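Local coordinates for protein inositol 2-dehydrogenase/D-chiro-inositol 3-dehydrogenase (Lactobacillus casei, PDB 4MJL) that oxidises myo-inositol and D-chiro-inositol to their keto derivatives, using NAD as the electron acceptor, at residues V43-I48 against F60-K65; T94-L99 against A118-D123; H221-A226 against Q237-V242. All coordinates share one frame; numbering follows the deposited sequence.

Interaction 1 (V43-I48 against F60-K65). With NAD (nicotinamide-adenine-dinucleotide), chain E.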
loop_
_atom_site.group_PDB
_atom_site.type_symbol
_atom_site.label_atom_id
_atom_site.label_comp_id
_atom_site.label_asym_id
_atom_site.label_seq_id
_atom_site.Cartn_x
_atom_site.Cartn_y
_atom_site.Cartn_z
ATOM N N VAL A 43 0.290 34.265 -30.889
ATOM C CA VAL A 43 0.008 35.440 -31.714
ATOM C C VAL A 43 -0.565 35.075 -33.069
ATOM O O VAL A 43 -0.904 35.994 -33.824
ATOM C CB VAL A 43 1.298 36.309 -31.915
ATOM C CG1 VAL A 43 1.793 36.780 -30.550
ATOM C CG2 VAL A 43 2.358 35.519 -32.667
ATOM N N ALA A 44 -0.680 33.788 -33.409
ATOM C CA ALA A 44 -1.193 33.382 -34.742
ATOM C C ALA A 44 -1.797 32.015 -34.604
ATOM O O ALA A 44 -1.264 31.202 -33.865
ATOM C CB ALA A 44 -0.093 33.310 -35.769
ATOM N N VAL A 45 -2.873 31.750 -35.355
ATOM C CA VAL A 45 -3.455 30.391 -35.440
ATOM C C VAL A 45 -3.854 30.125 -36.870
ATOM O O VAL A 45 -4.004 31.073 -37.648
ATOM C CB VAL A 45 -4.746 30.223 -34.555
ATOM C CG1 VAL A 45 -4.394 30.261 -33.105
ATOM C CG2 VAL A 45 -5.763 31.307 -34.877
ATOM N N THR A 46 -3.987 28.854 -37.230
ATOM C CA THR A 46 -4.600 28.490 -38.495
ATOM C C THR A 46 -5.306 27.171 -38.275
ATOM O O THR A 46 -4.848 26.324 -37.517
ATOM C CB THR A 46 -3.587 28.465 -39.688
ATOM O OG1 THR A 46 -4.315 28.249 -40.920
ATOM C CG2 THR A 46 -2.509 27.421 -39.590
ATOM N N ASP A 47 -6.394 26.950 -38.998
ATOM C CA ASP A 47 -7.090 25.655 -38.969
ATOM C C ASP A 47 -7.770 25.506 -40.372
ATOM O O ASP A 47 -8.214 26.533 -40.925
ATOM C CB ASP A 47 -8.112 25.679 -37.846
ATOM C CG ASP A 47 -8.635 24.304 -37.515
ATOM O OD1 ASP A 47 -9.554 23.814 -38.194
ATOM O OD2 ASP A 47 -8.129 23.651 -36.566
ATOM N N ILE A 48 -7.800 24.302 -40.948
ATOM C CA ILE A 48 -8.532 24.162 -42.196
ATOM C C ILE A 48 -9.976 24.450 -41.966
ATOM O O ILE A 48 -10.738 24.648 -42.951
ATOM C CB ILE A 48 -8.427 22.797 -42.784
ATOM C CG1 ILE A 48 -8.991 21.720 -41.827
ATOM C CG2 ILE A 48 -7.042 22.554 -43.309
ATOM C CD1 ILE A 48 -8.787 20.318 -42.396
ATOM N N PHE A 60 -10.091 32.192 -26.025
ATOM C CA PHE A 60 -8.892 32.394 -25.195
ATOM C C PHE A 60 -8.465 33.841 -25.165
ATOM O O PHE A 60 -7.407 34.170 -24.587
ATOM C CB PHE A 60 -7.770 31.462 -25.709
ATOM C CG PHE A 60 -8.097 30.053 -25.484
ATOM C CD1 PHE A 60 -8.014 29.532 -24.191
ATOM C CD2 PHE A 60 -8.512 29.249 -26.529
ATOM C CE1 PHE A 60 -8.346 28.207 -23.956
ATOM C CE2 PHE A 60 -8.871 27.952 -26.297
ATOM C CZ PHE A 60 -8.776 27.424 -25.013
ATOM N N HIS A 61 -9.252 34.711 -25.809
ATOM C CA HIS A 61 -9.011 36.176 -25.733
ATOM C C HIS A 61 -7.662 36.513 -26.233
ATOM O O HIS A 61 -6.948 37.332 -25.647
ATOM C CB HIS A 61 -9.120 36.699 -24.305
ATOM C CG HIS A 61 -10.472 36.483 -23.711
ATOM N ND1 HIS A 61 -10.759 35.406 -22.897
ATOM C CD2 HIS A 61 -11.635 37.159 -23.853
ATOM C CE1 HIS A 61 -12.029 35.450 -22.536
ATOM N NE2 HIS A 61 -12.591 36.500 -23.123
ATOM N N LEU A 62 -7.287 35.881 -27.330
ATOM C CA LEU A 62 -5.995 36.033 -27.905
ATOM C C LEU A 62 -5.933 37.376 -28.662
ATOM O O LEU A 62 -6.917 37.845 -29.165
ATOM C CB LEU A 62 -5.784 34.928 -28.895
ATOM C CG LEU A 62 -5.621 33.522 -28.340
ATOM C CD1 LEU A 62 -5.079 32.615 -29.438
ATOM C CD2 LEU A 62 -4.764 33.492 -27.059
ATOM N N ASN A 63 -4.747 37.966 -28.702
ATOM C CA ASN A 63 -4.434 39.039 -29.642
ATOM C C ASN A 63 -3.635 38.359 -30.710
ATOM O O ASN A 63 -2.398 38.328 -30.688
ATOM C CB ASN A 63 -3.633 40.160 -28.961
ATOM C CG ASN A 63 -3.353 41.339 -29.860
ATOM O OD1 ASN A 63 -4.226 41.832 -30.566
ATOM N ND2 ASN A 63 -2.150 41.834 -29.783
ATOM N N ALA A 64 -4.340 37.705 -31.629
ATOM C CA ALA A 64 -3.678 36.877 -32.638
ATOM C C ALA A 64 -4.357 36.984 -34.028
ATOM O O ALA A 64 -5.480 37.252 -34.142
ATOM C CB ALA A 64 -3.710 35.444 -32.206
ATOM N N LYS A 65 -3.531 36.776 -34.993
ATOM C CA LYS A 65 -3.956 36.798 -36.384
ATOM C C LYS A 65 -4.492 35.412 -36.730
ATOM O O LYS A 65 -3.900 34.413 -36.370
ATOM C CB LYS A 65 -2.725 37.139 -37.268
ATOM C CG LYS A 65 -2.947 37.225 -38.717
ATOM C CD LYS A 65 -3.876 38.271 -38.998
ATOM C CE LYS A 65 -3.743 38.664 -40.469
ATOM N NZ LYS A 65 -3.879 37.507 -41.337
HETATM P PA NAD E . -8.862 17.251 -33.497
HETATM O O1A NAD E . -9.408 16.591 -34.667
HETATM O O2A NAD E . -9.707 17.739 -32.501
HETATM O O5B NAD E . -8.200 18.586 -33.962
HETATM C C5B NAD E . -7.475 18.723 -35.113
HETATM C C4B NAD E . -7.630 20.129 -35.698
HETATM O O4B NAD E . -6.756 20.221 -36.774
HETATM C C3B NAD E . -9.000 20.361 -36.339
HETATM O O3B NAD E . -9.560 21.558 -35.913
HETATM C C2B NAD E . -8.733 20.264 -37.824
HETATM O O2B NAD E . -9.608 21.006 -38.641
HETATM C C1B NAD E . -7.378 20.866 -37.880
HETATM N N9A NAD E . -6.629 20.531 -39.077
HETATM C C8A NAD E . -6.631 19.387 -39.678
HETATM N N7A NAD E . -5.786 19.357 -40.683
HETATM C C5A NAD E . -5.222 20.540 -40.734
HETATM C C6A NAD E . -4.264 21.207 -41.583
HETATM N N6A NAD E . -3.682 20.612 -42.581
HETATM N N1A NAD E . -3.920 22.428 -41.252
HETATM C C2A NAD E . -4.464 23.085 -40.290
HETATM N N3A NAD E . -5.358 22.550 -39.495
HETATM C C4A NAD E . -5.774 21.304 -39.679
HETATM O O3 NAD E . -7.675 16.333 -33.035
HETATM P PN NAD E . -6.760 16.427 -31.725
HETATM O O1N NAD E . -7.244 15.468 -30.755
HETATM O O2N NAD E . -6.811 17.767 -31.352
HETATM O O5D NAD E . -5.440 15.887 -32.247
HETATM C C5D NAD E . -4.487 16.731 -32.843
HETATM C C4D NAD E . -3.116 16.110 -32.838
HETATM O O4D NAD E . -2.716 16.005 -31.501
HETATM C C3D NAD E . -3.139 14.711 -33.338
HETATM O O3D NAD E . -1.939 14.527 -33.990
HETATM C C2D NAD E . -3.171 13.863 -32.085
HETATM O O2D NAD E . -2.544 12.685 -32.407
HETATM C C1D NAD E . -2.335 14.704 -31.162
HETATM N N1N NAD E . -2.584 14.403 -29.750
HETATM C C2N NAD E . -1.599 14.036 -28.958
HETATM C C3N NAD E . -1.836 13.720 -27.644
HETATM C C7N NAD E . -0.737 13.306 -26.718
HETATM O O7N NAD E . -1.017 12.719 -25.755
HETATM N N7N NAD E . 0.475 13.621 -27.041
HETATM C C4N NAD E . -3.116 13.856 -27.151
HETATM C C5N NAD E . -4.123 14.262 -27.997
HETATM C C6N NAD E . -3.801 14.514 -29.308
#

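Interaction 2 (T94-L99 against A118-D123)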
loop_
_atom_site.group_PDB
_atom_site.type_symbol
_atom_site.label_atom_id
_atom_site.label_comp_id
_atom_site.label_asym_id
_atom_site.label_seq_id
_atom_site.Cartn_x
_atom_site.Cartn_y
_atom_site.Cartn_z
ATOM N N THR A 94 3.368 19.733 -43.044
ATOM C CA THR A 94 3.457 20.982 -42.285
ATOM C C THR A 94 4.839 21.131 -41.649
ATOM O O THR A 94 5.389 22.232 -41.653
ATOM C CB THR A 94 2.418 21.101 -41.220
ATOM O OG1 THR A 94 1.154 21.165 -41.840
ATOM C CG2 THR A 94 2.592 22.410 -40.426
ATOM N N VAL A 95 5.410 20.052 -41.112
ATOM C CA VAL A 95 6.753 20.075 -40.538
ATOM C C VAL A 95 7.807 20.358 -41.584
ATOM O O VAL A 95 8.726 21.156 -41.352
ATOM C CB VAL A 95 7.085 18.805 -39.694
ATOM C CG1 VAL A 95 8.487 18.784 -39.338
ATOM C CG2 VAL A 95 6.211 18.820 -38.434
ATOM N N LEU A 96 7.683 19.718 -42.763
ATOM C CA LEU A 96 8.548 20.002 -43.923
ATOM C C LEU A 96 8.445 21.478 -44.371
ATOM O O LEU A 96 9.461 22.063 -44.628
ATOM C CB LEU A 96 8.166 19.061 -45.078
ATOM C CG LEU A 96 8.489 17.616 -44.777
ATOM C CD1 LEU A 96 7.879 16.690 -45.841
ATOM C CD2 LEU A 96 9.958 17.410 -44.705
ATOM N N LYS A 97 7.255 22.075 -44.395
ATOM C CA LYS A 97 7.130 23.517 -44.722
ATOM C C LYS A 97 7.827 24.365 -43.651
ATOM O O LYS A 97 8.508 25.333 -43.947
ATOM C CB LYS A 97 5.681 23.981 -44.830
ATOM C CG LYS A 97 4.930 23.626 -46.148
ATOM C CD LYS A 97 3.461 23.714 -45.896
ATOM C CE LYS A 97 2.714 24.017 -47.142
ATOM N NZ LYS A 97 1.249 24.184 -46.824
ATOM N N ALA A 98 7.662 24.006 -42.378
ATOM C CA ALA A 98 8.223 24.831 -41.304
ATOM C C ALA A 98 9.759 24.689 -41.292
ATOM O O ALA A 98 10.483 25.616 -40.842
ATOM C CB ALA A 98 7.573 24.414 -39.906
ATOM N N LEU A 99 10.284 23.565 -41.786
ATOM C CA LEU A 99 11.721 23.443 -41.909
ATOM C C LEU A 99 12.414 24.344 -43.001
ATOM O O LEU A 99 13.633 24.361 -43.058
ATOM C CB LEU A 99 12.149 22.009 -42.045
ATOM C CG LEU A 99 12.055 21.125 -40.790
ATOM C CD1 LEU A 99 12.313 19.669 -41.180
ATOM C CD2 LEU A 99 13.095 21.556 -39.759
ATOM N N ALA A 118 8.405 10.248 -41.902
ATOM C CA ALA A 118 9.305 10.561 -40.796
ATOM C C ALA A 118 10.741 10.650 -41.243
ATOM O O ALA A 118 11.487 11.510 -40.771
ATOM C CB ALA A 118 9.145 9.591 -39.659
ATOM N N LYS A 119 11.177 9.772 -42.142
ATOM C CA LYS A 119 12.554 9.863 -42.706
ATOM C C LYS A 119 12.771 11.186 -43.525
ATOM O O LYS A 119 13.831 11.758 -43.484
ATOM C CB LYS A 119 12.859 8.620 -43.592
ATOM C CG LYS A 119 14.313 8.397 -43.957
ATOM C CD LYS A 119 15.292 8.513 -42.738
ATOM C CE LYS A 119 16.740 8.234 -43.044
ATOM N NZ LYS A 119 17.238 9.104 -44.193
ATOM N N ARG A 120 11.746 11.651 -44.244
ATOM C CA ARG A 120 11.861 12.884 -45.040
ATOM C C ARG A 120 12.213 14.058 -44.042
ATOM O O ARG A 120 13.059 14.906 -44.325
ATOM C CB ARG A 120 10.594 13.159 -45.786
ATOM C CG ARG A 120 10.539 12.491 -47.197
ATOM C CD ARG A 120 9.290 12.970 -47.927
ATOM N NE ARG A 120 8.072 12.238 -47.592
ATOM C CZ ARG A 120 7.824 10.951 -47.876
ATOM N NH1 ARG A 120 8.709 10.176 -48.537
ATOM N NH2 ARG A 120 6.667 10.444 -47.483
ATOM N N ILE A 121 11.550 14.034 -42.871
ATOM C CA ILE A 121 11.701 15.093 -41.860
ATOM C C ILE A 121 13.067 15.026 -41.270
ATOM O O ILE A 121 13.725 16.046 -41.173
ATOM C CB ILE A 121 10.644 15.036 -40.793
ATOM C CG1 ILE A 121 9.306 15.444 -41.397
ATOM C CG2 ILE A 121 11.021 15.981 -39.621
ATOM C CD1 ILE A 121 8.007 15.249 -40.515
ATOM N N VAL A 122 13.510 13.852 -40.854
ATOM C CA VAL A 122 14.834 13.647 -40.308
ATOM C C VAL A 122 15.980 14.053 -41.303
ATOM O O VAL A 122 17.023 14.585 -40.907
ATOM C CB VAL A 122 15.038 12.176 -39.894
ATOM C CG1 VAL A 122 16.450 11.874 -39.680
ATOM C CG2 VAL A 122 14.243 11.849 -38.566
ATOM N N ASP A 123 15.754 13.767 -42.581
ATOM C CA ASP A 123 16.692 14.200 -43.610
ATOM C C ASP A 123 16.664 15.745 -43.815
ATOM O O ASP A 123 17.693 16.323 -43.893
ATOM C CB ASP A 123 16.415 13.453 -44.949
ATOM C CG ASP A 123 16.788 11.939 -44.927
ATOM O OD1 ASP A 123 17.653 11.478 -44.108
ATOM O OD2 ASP A 123 16.190 11.195 -45.804
#

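Interaction 3 (H221-A226 against Q237-V242)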
loop_
_atom_site.group_PDB
_atom_site.type_symbol
_atom_site.label_atom_id
_atom_site.label_comp_id
_atom_site.label_asym_id
_atom_site.label_seq_id
_atom_site.Cartn_x
_atom_site.Cartn_y
_atom_site.Cartn_z
ATOM N N HIS A 221 -9.339 -5.399 -32.057
ATOM C CA HIS A 221 -9.021 -6.480 -31.097
ATOM C C HIS A 221 -8.665 -5.801 -29.785
ATOM O O HIS A 221 -7.884 -4.821 -29.778
ATOM C CB HIS A 221 -7.814 -7.291 -31.536
ATOM C CG HIS A 221 -8.040 -8.014 -32.820
ATOM N ND1 HIS A 221 -8.451 -9.321 -32.860
ATOM C CD2 HIS A 221 -7.988 -7.575 -34.104
ATOM C CE1 HIS A 221 -8.595 -9.689 -34.129
ATOM N NE2 HIS A 221 -8.350 -8.639 -34.900
ATOM N N ASP A 222 -9.242 -6.276 -28.697
ATOM C CA ASP A 222 -8.915 -5.757 -27.387
ATOM C C ASP A 222 -9.176 -6.850 -26.390
ATOM O O ASP A 222 -10.259 -7.442 -26.389
ATOM C CB ASP A 222 -9.816 -4.569 -27.057
ATOM C CG ASP A 222 -9.383 -3.859 -25.795
ATOM O OD1 ASP A 222 -8.164 -3.508 -25.705
ATOM O OD2 ASP A 222 -10.241 -3.648 -24.923
ATOM N N PRO A 223 -8.202 -7.138 -25.505
ATOM C CA PRO A 223 -6.904 -6.495 -25.345
ATOM C C PRO A 223 -5.881 -6.933 -26.387
ATOM O O PRO A 223 -6.134 -7.812 -27.217
ATOM C CB PRO A 223 -6.489 -6.923 -23.913
ATOM C CG PRO A 223 -7.052 -8.175 -23.726
ATOM C CD PRO A 223 -8.420 -8.151 -24.465
ATOM N N GLN A 224 -4.713 -6.294 -26.378
ATOM C CA GLN A 224 -3.575 -6.700 -27.211
ATOM C C GLN A 224 -2.389 -6.816 -26.308
ATOM O O GLN A 224 -2.265 -6.079 -25.321
ATOM C CB GLN A 224 -3.322 -5.663 -28.319
ATOM C CG GLN A 224 -4.542 -5.591 -29.205
ATOM C CD GLN A 224 -4.326 -4.787 -30.473
ATOM O OE1 GLN A 224 -3.215 -4.721 -31.009
ATOM N NE2 GLN A 224 -5.391 -4.179 -30.956
ATOM N N LEU A 225 -1.524 -7.757 -26.632
ATOM C CA LEU A 225 -0.293 -7.924 -25.896
ATOM C C LEU A 225 0.820 -7.584 -26.845
ATOM O O LEU A 225 0.884 -8.149 -27.913
ATOM C CB LEU A 225 -0.161 -9.364 -25.441
ATOM C CG LEU A 225 -1.202 -9.852 -24.430
ATOM C CD1 LEU A 225 -1.051 -11.325 -24.146
ATOM C CD2 LEU A 225 -0.972 -9.070 -23.141
ATOM N N ALA A 226 1.699 -6.659 -26.466
ATOM C CA ALA A 226 2.853 -6.293 -27.299
ATOM C C ALA A 226 4.098 -6.796 -26.641
ATOM O O ALA A 226 4.326 -6.504 -25.462
ATOM C CB ALA A 226 2.953 -4.765 -27.471
ATOM N N GLN A 237 7.045 -6.603 -22.044
ATOM C CA GLN A 237 5.699 -7.101 -22.257
ATOM C C GLN A 237 4.681 -6.019 -21.894
ATOM O O GLN A 237 4.580 -5.662 -20.721
ATOM C CB GLN A 237 5.457 -8.344 -21.387
ATOM C CG GLN A 237 6.393 -9.492 -21.686
ATOM C CD GLN A 237 6.155 -10.659 -20.803
ATOM O OE1 GLN A 237 5.898 -10.514 -19.607
ATOM N NE2 GLN A 237 6.126 -11.841 -21.400
ATOM N N VAL A 238 3.938 -5.484 -22.863
ATOM C CA VAL A 238 2.934 -4.421 -22.611
ATOM C C VAL A 238 1.553 -5.014 -22.830
ATOM O O VAL A 238 1.318 -5.645 -23.846
ATOM C CB VAL A 238 3.064 -3.235 -23.608
ATOM C CG1 VAL A 238 2.172 -2.061 -23.161
ATOM C CG2 VAL A 238 4.480 -2.781 -23.688
ATOM N N LEU A 239 0.659 -4.813 -21.868
ATOM C CA LEU A 239 -0.777 -5.114 -22.014
ATOM C C LEU A 239 -1.473 -3.822 -22.421
ATOM O O LEU A 239 -1.356 -2.799 -21.728
ATOM C CB LEU A 239 -1.357 -5.607 -20.683
ATOM C CG LEU A 239 -2.895 -5.618 -20.613
ATOM C CD1 LEU A 239 -3.446 -6.700 -21.503
ATOM C CD2 LEU A 239 -3.240 -5.921 -19.219
ATOM N N VAL A 240 -2.154 -3.855 -23.569
ATOM C CA VAL A 240 -2.933 -2.729 -24.030
ATOM C C VAL A 240 -4.377 -3.174 -23.870
ATOM O O VAL A 240 -4.760 -4.197 -24.403
ATOM C CB VAL A 240 -2.649 -2.422 -25.504
ATOM C CG1 VAL A 240 -3.601 -1.318 -26.022
ATOM C CG2 VAL A 240 -1.222 -2.006 -25.684
ATOM N N HIS A 241 -5.161 -2.446 -23.098
ATOM C CA HIS A 241 -6.518 -2.878 -22.813
ATOM C C HIS A 241 -7.366 -1.629 -22.778
ATOM O O HIS A 241 -7.343 -0.894 -21.799
ATOM C CB HIS A 241 -6.569 -3.640 -21.479
ATOM C CG HIS A 241 -7.901 -4.276 -21.189
ATOM N ND1 HIS A 241 -8.235 -4.776 -19.956
ATOM C CD2 HIS A 241 -8.972 -4.504 -21.992
ATOM C CE1 HIS A 241 -9.457 -5.277 -20.001
ATOM N NE2 HIS A 241 -9.925 -5.135 -21.230
ATOM N N VAL A 242 -8.107 -1.362 -23.859
ATOM C CA VAL A 242 -8.731 -0.053 -24.046
ATOM C C VAL A 242 -10.247 0.011 -23.768
ATOM O O VAL A 242 -10.840 1.088 -23.789
ATOM C CB VAL A 242 -8.414 0.576 -25.430
ATOM C CG1 VAL A 242 -6.872 0.765 -25.646
ATOM C CG2 VAL A 242 -9.074 -0.214 -26.557
#

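Interaction 1 (V43-I48 against F60-K65)
Val43 and Ala44 meet Ala64 and Lys65 where the short outermost strand 65-66 joins strand 40-46 of the parallel sheet. Two backbone bonds set the register: Lys65 N gives its hydrogen to Val43 O (3.0 Å), and Val45 N gives its own to Lys65 O (3.0 Å). Ala44 therefore pairs in parallel with Lys65. The methyl CB of Ala64 points toward the other segment and lies against the backbone of Val43, 3.3 Å from its carbonyl C. Lys65 starts on the same face as Ala44, but its chain, bent at chi2 and chi4, carries the amine away, and the residue makes a cation-pi contact with Tyr67. Val45 has CG1 trans to its carbonyl carbon (chi1 -69°), and this methyl makes a loose apolar contact with Leu62 CD1 (4.4 Å); the same side chain packs on Ala53 and Val57 of helix 50-59.

Beyond the strand, Asp47 grips the adenosine ribose of NAD with both carboxylate oxygens: OD1 accepts from O2B (2.8 Å) and OD2 from O3B (2.6 Å). OD1 also accepts the amide of Asp49 and OD2 that of Thr22, which probably fixes the carboxylate's rotation. Ile48 lays CG2 near the adenine, 3.5 Å from C6A. An acidic residue just past the second strand, gripping the ribose diol, is the hallmark of an NAD-binding Rossmann fold.

Interaction 2 (T94-L99 against A118-D123)
Two neighbouring helices on one flank of the Rossmann sheet pack here, Val95, Leu96 and Leu99 of segment 94-99 closing on Ile121 of helix 115-125. Their short axes run nearly parallel, 11° apart, with a closest approach of 9.9 Å, so side chains fill the interval, some of them reaching the backbone of the other helix. Ile121 is the hub. Its CD1 lies 3.8 Å from Val95 CG1, and the two side chains cross at about a right angle; its branch methyl CG2 is equally near that same Val95 carbon. Val95 CG1 is brought there by a chi1 of 171°, which sets it opposite the backbone N. The partly exposed Leu96 crosses Ile121 at a slant and puts CD2 3.9 Å from Ile121 CG1, the same methyl lying 4.0 Å from Arg120 O. Leu99 adds CD1, 4.2 Å from Ile121 CG2 and 3.9 Å from Ile121 O.

Arg120 contributes the aliphatic start of its chain, CB lying 4.4 Å from Leu96 CD2, while its guanidinium makes a salt bridge through NE with Glu92, a second tie between the helices. Beneath this apolar patch, Val95, Leu99 and Ile121 all rest on Ile133 of strand 133-135, and Val95 and Leu99 also touch strand 104-107. Near-parallel helices side by side over parallel strands, as crossovers between them, are typical of the layered alpha/beta Rossmann domain.

Interaction 3 (H221-A226 against Q237-V242)
Asp222 turns its carboxylate across the end of the paired strands to meet His241 and Val242. With CG trans to the backbone N (chi1 -171°), OD1 receives the amide of Val242 at 2.8 Å on its syn side, an almost straight bond of 169°. The other oxygen, OD2, lies at the edge of the His241 ring, near its plane and 3.3 Å from CD2; carboxylate and ring planes stand 41° apart. OD2 is also hydrogen-bonded to Thr243 OG1, so this buried group is held through both oxygens. With an alanine in place of Asp222, the Val242 amide and the Thr243 hydroxyl are likely to lose their carboxylate partner, and the edge of the His241 ring its neighbour.

Pro223, after a cis peptide bond, sets CB 3.3 Å from Val240 O and 3.9 Å from Leu239 CD1. The strands then pair as the antiparallel hairpin 224-230/235-241, part of the large mixed sheet of the C-terminal alpha/beta domain. Gln224 with Val240 and Ala226 with Val238 are hydrogen-bonded pairs, for example Val238 N to Ala226 O at 2.8 Å. Leu225 and Leu239 form the non-hydrogen-bonded pair between them; on their face the two side chains pass at a slant, CD2 of Leu225 3.8 Å from CD1 of Leu239, and both also pack on a second subunit. On the other face Ala226 CB lies 4.2 Å from Val238 CB, and Leu186 of helix 180-197 covers both residues.

How the interactions relate
Interactions 1 and 2 lie in the NAD-binding Rossmann region and interaction 3 in the C-terminal alpha/beta domain, its centre 39 Å from that of interaction 1. The first two serve one parallel sheet differently: interaction 1 joins an edge strand and is partly exposed, whereas interaction 2 is a buried helix pair covering strands 104-107 and 133-135; their nearest atoms stay about 7 Å apart. Chemistry follows place. Backbone bonding carries 1 and 3, parallel in one and antiparallel in the other, while 2 relies on aliphatic packing. Only interaction 1 touches NAD; only interaction 3 is contacted by another subunit, consistent with its sheet facing the assembly.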